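Local coordinates for protein cytochrome P450 (Zobellia galactanivorans, PDB 6G5O) that is a bacterial haem protein of the cytochrome P450 superfamily, holding its iron protoporphyrin IX within a mostly helical fold with a smaller beta-rich part, at residues A[27-33]-A[290-294]; A[55-59]-A[269-273]. All blocks are in the same frame, centred on the assembly; numbering follows the deposited sequence.

Contact 1. Residues A[27-33]-A[290-294]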
loop_
_atom_site.group_PDB
_atom_site.type_symbol
_atom_site.label_atom_id
_atom_site.label_comp_id
_atom_site.label_asym_id
_atom_site.label_seq_id
_atom_site.Cartn_x
_atom_site.Cartn_y
_atom_site.Cartn_z
ATOM N N ASP A 27 8.666 18.100 -14.194
ATOM C CA ASP A 27 9.594 16.991 -13.970
ATOM C C ASP A 27 8.999 15.755 -14.636
ATOM O O ASP A 27 8.390 14.908 -13.972
ATOM C CB ASP A 27 9.790 16.764 -12.460
ATOM C CG ASP A 27 10.952 15.835 -12.139
ATOM O OD1 ASP A 27 11.581 15.267 -13.076
ATOM O OD2 ASP A 27 11.232 15.677 -10.920
ATOM N N PRO A 28 9.166 15.646 -15.960
ATOM C CA PRO A 28 8.360 14.639 -16.651
ATOM C C PRO A 28 8.808 13.173 -16.396
ATOM O O PRO A 28 9.964 12.913 -16.045
ATOM C CB PRO A 28 8.508 15.048 -18.115
ATOM C CG PRO A 28 9.884 15.671 -18.191
ATOM C CD PRO A 28 10.185 16.254 -16.838
ATOM N N VAL A 29 7.878 12.242 -16.600
ATOM C CA VAL A 29 8.031 10.838 -16.191
ATOM C C VAL A 29 7.864 9.889 -17.380
ATOM O O VAL A 29 6.879 9.956 -18.100
ATOM C CB VAL A 29 6.980 10.448 -15.102
ATOM C CG1 VAL A 29 7.018 8.960 -14.776
ATOM C CG2 VAL A 29 7.197 11.245 -13.820
ATOM N N THR A 30 8.837 9.007 -17.554
ATOM C CA THR A 30 8.724 7.840 -18.426
ATOM C C THR A 30 8.264 6.569 -17.645
ATOM O O THR A 30 9.048 5.961 -16.918
ATOM C CB THR A 30 10.085 7.561 -19.076
ATOM O OG1 THR A 30 10.563 8.757 -19.709
ATOM C CG2 THR A 30 9.950 6.462 -20.121
ATOM N N MET A 31 7.021 6.164 -17.846
ATOM C CA MET A 31 6.404 5.054 -17.127
ATOM C C MET A 31 6.749 3.692 -17.722
ATOM O O MET A 31 6.349 3.429 -18.835
ATOM C CB MET A 31 4.876 5.220 -17.172
ATOM C CG MET A 31 4.392 6.621 -16.824
ATOM S SD MET A 31 2.580 6.878 -16.860
ATOM C CE MET A 31 2.000 5.456 -15.909
ATOM N N LEU A 32 7.460 2.814 -16.993
ATOM C CA LEU A 32 7.715 1.455 -17.462
ATOM C C LEU A 32 6.490 0.537 -17.198
ATOM O O LEU A 32 5.960 0.515 -16.103
ATOM C CB LEU A 32 8.951 0.907 -16.776
ATOM C CG LEU A 32 10.291 1.376 -17.359
ATOM C CD1 LEU A 32 10.271 2.814 -17.842
ATOM C CD2 LEU A 32 11.444 1.197 -16.384
ATOM N N LEU A 33 6.067 -0.218 -18.202
ATOM C CA LEU A 33 4.788 -0.897 -18.158
ATOM C C LEU A 33 4.847 -2.425 -18.199
ATOM O O LEU A 33 3.866 -3.080 -17.847
ATOM C CB LEU A 33 3.929 -0.394 -19.301
ATOM C CG LEU A 33 3.701 1.123 -19.364
ATOM C CD1 LEU A 33 2.929 1.447 -20.647
ATOM C CD2 LEU A 33 2.956 1.653 -18.136
ATOM N N ARG A 290 13.064 11.340 -14.601
ATOM C CA ARG A 290 12.402 10.332 -13.780
ATOM C C ARG A 290 11.794 9.207 -14.615
ATOM O O ARG A 290 11.229 9.463 -15.682
ATOM C CB ARG A 290 11.272 10.998 -12.988
ATOM C CG ARG A 290 11.768 12.015 -11.982
ATOM C CD ARG A 290 10.753 12.226 -10.893
ATOM N NE ARG A 290 9.567 12.923 -11.366
ATOM C CZ ARG A 290 8.441 13.044 -10.669
ATOM N NH1 ARG A 290 8.323 12.471 -9.472
ATOM N NH2 ARG A 290 7.410 13.724 -11.170
ATOM N N ILE A 291 11.901 7.968 -14.134
ATOM C CA ILE A 291 11.064 6.891 -14.666
ATOM C C ILE A 291 10.081 6.518 -13.587
ATOM O O ILE A 291 10.216 6.992 -12.459
ATOM C CB ILE A 291 11.860 5.669 -15.147
ATOM C CG1 ILE A 291 12.676 5.024 -14.032
ATOM C CG2 ILE A 291 12.779 6.041 -16.279
ATOM C CD1 ILE A 291 12.009 3.807 -13.454
ATOM N N SER A 292 9.065 5.738 -13.941
ATOM C CA SER A 292 8.196 5.141 -12.949
ATOM C C SER A 292 8.138 3.614 -13.148
ATOM O O SER A 292 8.218 3.111 -14.260
ATOM C CB SER A 292 6.810 5.781 -12.913
ATOM O OG SER A 292 5.844 5.137 -13.718
ATOM N N LEU A 293 8.071 2.902 -12.032
ATOM C CA LEU A 293 7.842 1.468 -11.998
ATOM C C LEU A 293 6.343 1.301 -11.820
ATOM O O LEU A 293 5.831 1.537 -10.749
ATOM C CB LEU A 293 8.606 0.877 -10.844
ATOM C CG LEU A 293 10.095 1.200 -10.834
ATOM C CD1 LEU A 293 10.835 0.778 -9.578
ATOM C CD2 LEU A 293 10.740 0.544 -12.028
ATOM N N CYS A 294 5.623 1.004 -12.895
ATOM C CA CYS A 294 4.181 0.993 -12.809
ATOM C C CYS A 294 3.750 -0.440 -12.455
ATOM O O CYS A 294 3.473 -1.262 -13.330
ATOM C CB CYS A 294 3.556 1.514 -14.108
ATOM S SG CYS A 294 1.758 1.560 -14.093
#

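Contact 2. Residues A[55-59]-A[269-273]. With HEM (protoporphyrin IX containing Fe), chain C.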
loop_
_atom_site.group_PDB
_atom_site.type_symbol
_atom_site.label_atom_id
_atom_site.label_comp_id
_atom_site.label_asym_id
_atom_site.label_seq_id
_atom_site.Cartn_x
_atom_site.Cartn_y
_atom_site.Cartn_z
ATOM N N GLY A 55 11.173 13.595 -1.589
ATOM C CA GLY A 55 9.920 13.899 -2.279
ATOM C C GLY A 55 9.952 13.658 -3.768
ATOM O O GLY A 55 8.900 13.539 -4.420
ATOM N N ARG A 56 11.136 13.575 -4.333
ATOM C CA ARG A 56 11.224 13.558 -5.781
ATOM C C ARG A 56 10.733 12.275 -6.443
ATOM O O ARG A 56 10.145 12.342 -7.524
ATOM C CB ARG A 56 12.637 13.847 -6.252
ATOM C CG ARG A 56 12.616 14.567 -7.589
ATOM C CD ARG A 56 14.002 14.820 -8.163
ATOM N NE ARG A 56 13.856 15.017 -9.606
ATOM C CZ ARG A 56 14.805 14.835 -10.516
ATOM N NH1 ARG A 56 16.048 14.466 -10.184
ATOM N NH2 ARG A 56 14.496 15.049 -11.788
ATOM N N ILE A 57 10.970 11.118 -5.821
ATOM C CA ILE A 57 10.604 9.851 -6.457
ATOM C C ILE A 57 9.104 9.550 -6.357
ATOM O O ILE A 57 8.638 8.606 -6.952
ATOM C CB ILE A 57 11.416 8.643 -5.953
ATOM C CG1 ILE A 57 11.061 8.287 -4.501
ATOM C CG2 ILE A 57 12.898 8.882 -6.138
ATOM C CD1 ILE A 57 12.034 7.311 -3.837
ATOM N N VAL A 58 8.340 10.346 -5.618
ATOM C CA VAL A 58 6.899 10.119 -5.534
ATOM C C VAL A 58 6.222 10.786 -6.738
ATOM O O VAL A 58 6.803 11.695 -7.385
ATOM C CB VAL A 58 6.314 10.669 -4.219
ATOM C CG1 VAL A 58 4.850 10.253 -4.026
ATOM C CG2 VAL A 58 7.153 10.194 -3.041
ATOM N N ILE A 59 4.998 10.321 -7.036
ATOM C CA ILE A 59 4.184 10.841 -8.116
ATOM C C ILE A 59 2.729 10.993 -7.658
ATOM O O ILE A 59 2.023 9.974 -7.453
ATOM C CB ILE A 59 4.257 9.932 -9.351
ATOM C CG1 ILE A 59 5.696 9.847 -9.862
ATOM C CG2 ILE A 59 3.347 10.467 -10.457
ATOM C CD1 ILE A 59 5.935 8.726 -10.846
ATOM N N GLN A 269 2.139 3.070 -8.839
ATOM C CA GLN A 269 3.482 3.271 -9.417
ATOM C C GLN A 269 4.354 4.019 -8.436
ATOM O O GLN A 269 3.874 4.593 -7.487
ATOM C CB GLN A 269 3.412 4.077 -10.740
ATOM C CG GLN A 269 2.876 5.500 -10.576
ATOM C CD GLN A 269 2.862 6.336 -11.863
ATOM O OE1 GLN A 269 3.451 5.968 -12.890
ATOM N NE2 GLN A 269 2.197 7.487 -11.795
ATOM N N MET A 270 5.640 3.990 -8.691
ATOM C CA MET A 270 6.579 4.722 -7.890
ATOM C C MET A 270 7.752 5.149 -8.752
ATOM O O MET A 270 8.236 4.388 -9.585
ATOM C CB MET A 270 7.082 3.869 -6.715
ATOM C CG MET A 270 7.893 4.681 -5.694
ATOM S SD MET A 270 7.027 6.148 -5.049
ATOM C CE MET A 270 5.652 5.380 -4.168
ATOM N N GLY A 271 8.233 6.361 -8.542
ATOM C CA GLY A 271 9.316 6.842 -9.355
ATOM C C GLY A 271 10.675 6.371 -8.933
ATOM O O GLY A 271 10.858 5.869 -7.818
ATOM N N ARG A 272 11.630 6.568 -9.847
ATOM C CA ARG A 272 13.057 6.535 -9.583
ATOM C C ARG A 272 13.703 7.702 -10.384
ATOM O O ARG A 272 13.105 8.235 -11.331
ATOM C CB ARG A 272 13.652 5.226 -10.063
ATOM C CG ARG A 272 13.108 3.969 -9.411
ATOM C CD ARG A 272 13.690 3.783 -8.020
ATOM N NE ARG A 272 13.413 2.470 -7.414
ATOM C CZ ARG A 272 12.325 2.179 -6.692
ATOM N NH1 ARG A 272 11.340 3.065 -6.517
ATOM N NH2 ARG A 272 12.211 0.967 -6.156
ATOM N N VAL A 273 14.924 8.069 -10.026
ATOM C CA VAL A 273 15.676 9.091 -10.758
ATOM C C VAL A 273 16.784 8.413 -11.560
ATOM O O VAL A 273 17.568 7.624 -11.016
ATOM C CB VAL A 273 16.249 10.145 -9.779
ATOM C CG1 VAL A 273 17.434 10.917 -10.385
ATOM C CG2 VAL A 273 15.127 11.073 -9.332
HETATM C CHA HEM C . 7.218 0.053 0.101
HETATM C CHB HEM C . 2.908 -1.225 -1.667
HETATM C CHC HEM C . 1.057 -1.253 2.779
HETATM C CHD HEM C . 5.138 0.605 4.455
HETATM C C1A HEM C . 6.205 -0.316 -0.756
HETATM C C2A HEM C . 6.345 -0.473 -2.166
HETATM C C3A HEM C . 5.157 -0.833 -2.627
HETATM C C4A HEM C . 4.241 -0.896 -1.554
HETATM C CMA HEM C . 4.875 -1.123 -4.065
HETATM C CAA HEM C . 7.598 -0.333 -3.030
HETATM C CBA HEM C . 7.929 1.139 -3.219
HETATM C CGA HEM C . 9.221 1.317 -3.985
HETATM O O1A HEM C . 9.838 2.372 -3.869
HETATM O O2A HEM C . 9.705 0.436 -4.719
HETATM C C1B HEM C . 2.035 -1.343 -0.605
HETATM C C2B HEM C . 0.736 -1.867 -0.767
HETATM C C3B HEM C . 0.173 -1.865 0.489
HETATM C C4B HEM C . 1.233 -1.332 1.402
HETATM C CMB HEM C . 0.094 -2.272 -2.060
HETATM C CAB HEM C . -1.116 -2.317 1.005
HETATM C CBB HEM C . -2.004 -3.031 0.342
HETATM C C1C HEM C . 1.997 -0.756 3.643
HETATM C C2C HEM C . 1.782 -0.475 4.991
HETATM C C3C HEM C . 2.929 0.111 5.466
HETATM C C4C HEM C . 3.841 0.147 4.380
HETATM C CMC HEM C . 0.546 -0.762 5.783
HETATM C CAC HEM C . 3.223 0.557 6.835
HETATM C CBC HEM C . 2.423 0.514 7.895
HETATM C C1D HEM C . 6.045 0.538 3.385
HETATM C C2D HEM C . 7.459 0.921 3.542
HETATM C C3D HEM C . 8.057 0.753 2.350
HETATM C C4D HEM C . 6.983 0.319 1.449
HETATM C CMD HEM C . 8.085 1.348 4.825
HETATM C CAD HEM C . 9.516 1.013 2.022
HETATM C CBD HEM C . 10.426 -0.227 2.020
HETATM C CGD HEM C . 11.889 0.172 1.747
HETATM O O1D HEM C . 12.178 1.333 1.291
HETATM O O2D HEM C . 12.864 -0.627 1.964
HETATM N NA HEM C . 4.884 -0.536 -0.399
HETATM N NB HEM C . 2.282 -1.034 0.669
HETATM N NC HEM C . 3.229 -0.355 3.264
HETATM N ND HEM C . 5.832 0.184 2.127
HETATM FE FE HEM C . 4.157 -0.406 1.418
HETATM O O HOH W 1 3.416 1.623 0.789
#

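Contact 1. Residues A[27-33]-A[290-294]
Strands 29-32 and 290-293 run parallel, their axes 4.4 Å apart and twisted by 27°, with Val29 paired to Arg290, Thr30 to Ile291, Met31 to Ser292 and Leu32 to Leu293. Thr30 and Leu32 each bond through both N and O to the residues flanking their partners, as in a parallel ladder: Thr30 N reaches Arg290 O, Thr30 O takes Ser292 N, Leu32 N reaches Ser292 O at 2.9 Å, and Leu32 O takes Cys294 N. At the start of the ladder Arg290 bends at its third side-chain torsion (chi3 -70°) and brings the guanidinium alongside Asp27. NH2 points at Asp27 O over 3.2 Å, nearly straight and in the plane of both groups. The Asp27 carboxylate, turned 32° from the guanidinium, meets it differently: OD2 lies 3.2 Å from Arg290 NE but well out of its plane, so the bridge is one of charge without a directed N-H. Val29 CG2 covers a guanidinium face, 3.6 Å from Arg290 NH2, while its CG1 rests on Ser292 CB at 3.7 Å. On the same face of the sheet Ser292 OG sits beside Met31 CB and bonds to Gln269. On the other face Leu32 CD2 meets Ile291 CD1 at 4.0 Å. This pair belongs to the mixed beta sheet of the P450 fold, between strands 19-22 and 270-274; Cys294 then caps the helix that follows. With Asp24 at NH2 and Val58 O at NH1 as well, carboxylates and carbonyls surround the buried guanidinium, which should fix its position and offset its charge.

Contact 2. Residues A[55-59]-A[269-273]
Ile59 and Gln269 cross at about a right angle, the Ile59 CG2 methyl lying 3.5 Å from Gln269 NE2 and its CD1 reaching the amide carbon CD. Gln269 extends straight beyond CG, and its OE1 is bonded to Ser292 OG. Arg56 and Val273 also cross nearly perpendicularly: Val273 CG2 lies over a face of the guanidinium, 3.6 Å from Arg56 NH1, while Asp288 O and Asp27 take up NH2 and NE. Between these pairs Ile57 sets its CB against Gly271 O at 3.4 Å, and its own carbonyl receives Gly271 N at 2.8 Å, a weak bond bent to 129°. Gly271, with no side chain, lets that carbonyl come close to its backbone. The type I turn Gly55-Val58 packs on strand 270-274 of the P450 beta sheet, next to the haem. Met270, folded at chi2 and chi3, places SD 3.5 Å from Ile57 O and CG near a haem propionate oxygen, O1A. Arg272 leaves the strand with its CB directed away from the turn, then bends at chi2 and grips that propionate with two N-H groups: NH2 to O2A at 2.9 Å, almost straight (172°), and NH1 to O1A. NH1 also bonds to Gly271 O, steadying the guanidinium against its own strand.

How the contacts relate
From the N terminus the chain first lays down strand 29-32, whose partner, strand 290-293, comes more than 250 residues later, so contact 1 closes a very long and largely helical loop. Contact 2 is nested inside it: the turn at 55-59 meets strand 270-274, with most of the intervening residues again helical. Strands 270-274 and 290-293 are antiparallel neighbours in one sheet, and the two contacts have centres about 8 Å apart. A probable hydrogen bond from Arg290 NH1 to Val58 O joins them directly, 2.7 Å long. Together they tie strand 29-32 and the loop holding 55-59 to the sheet edging the haem pocket.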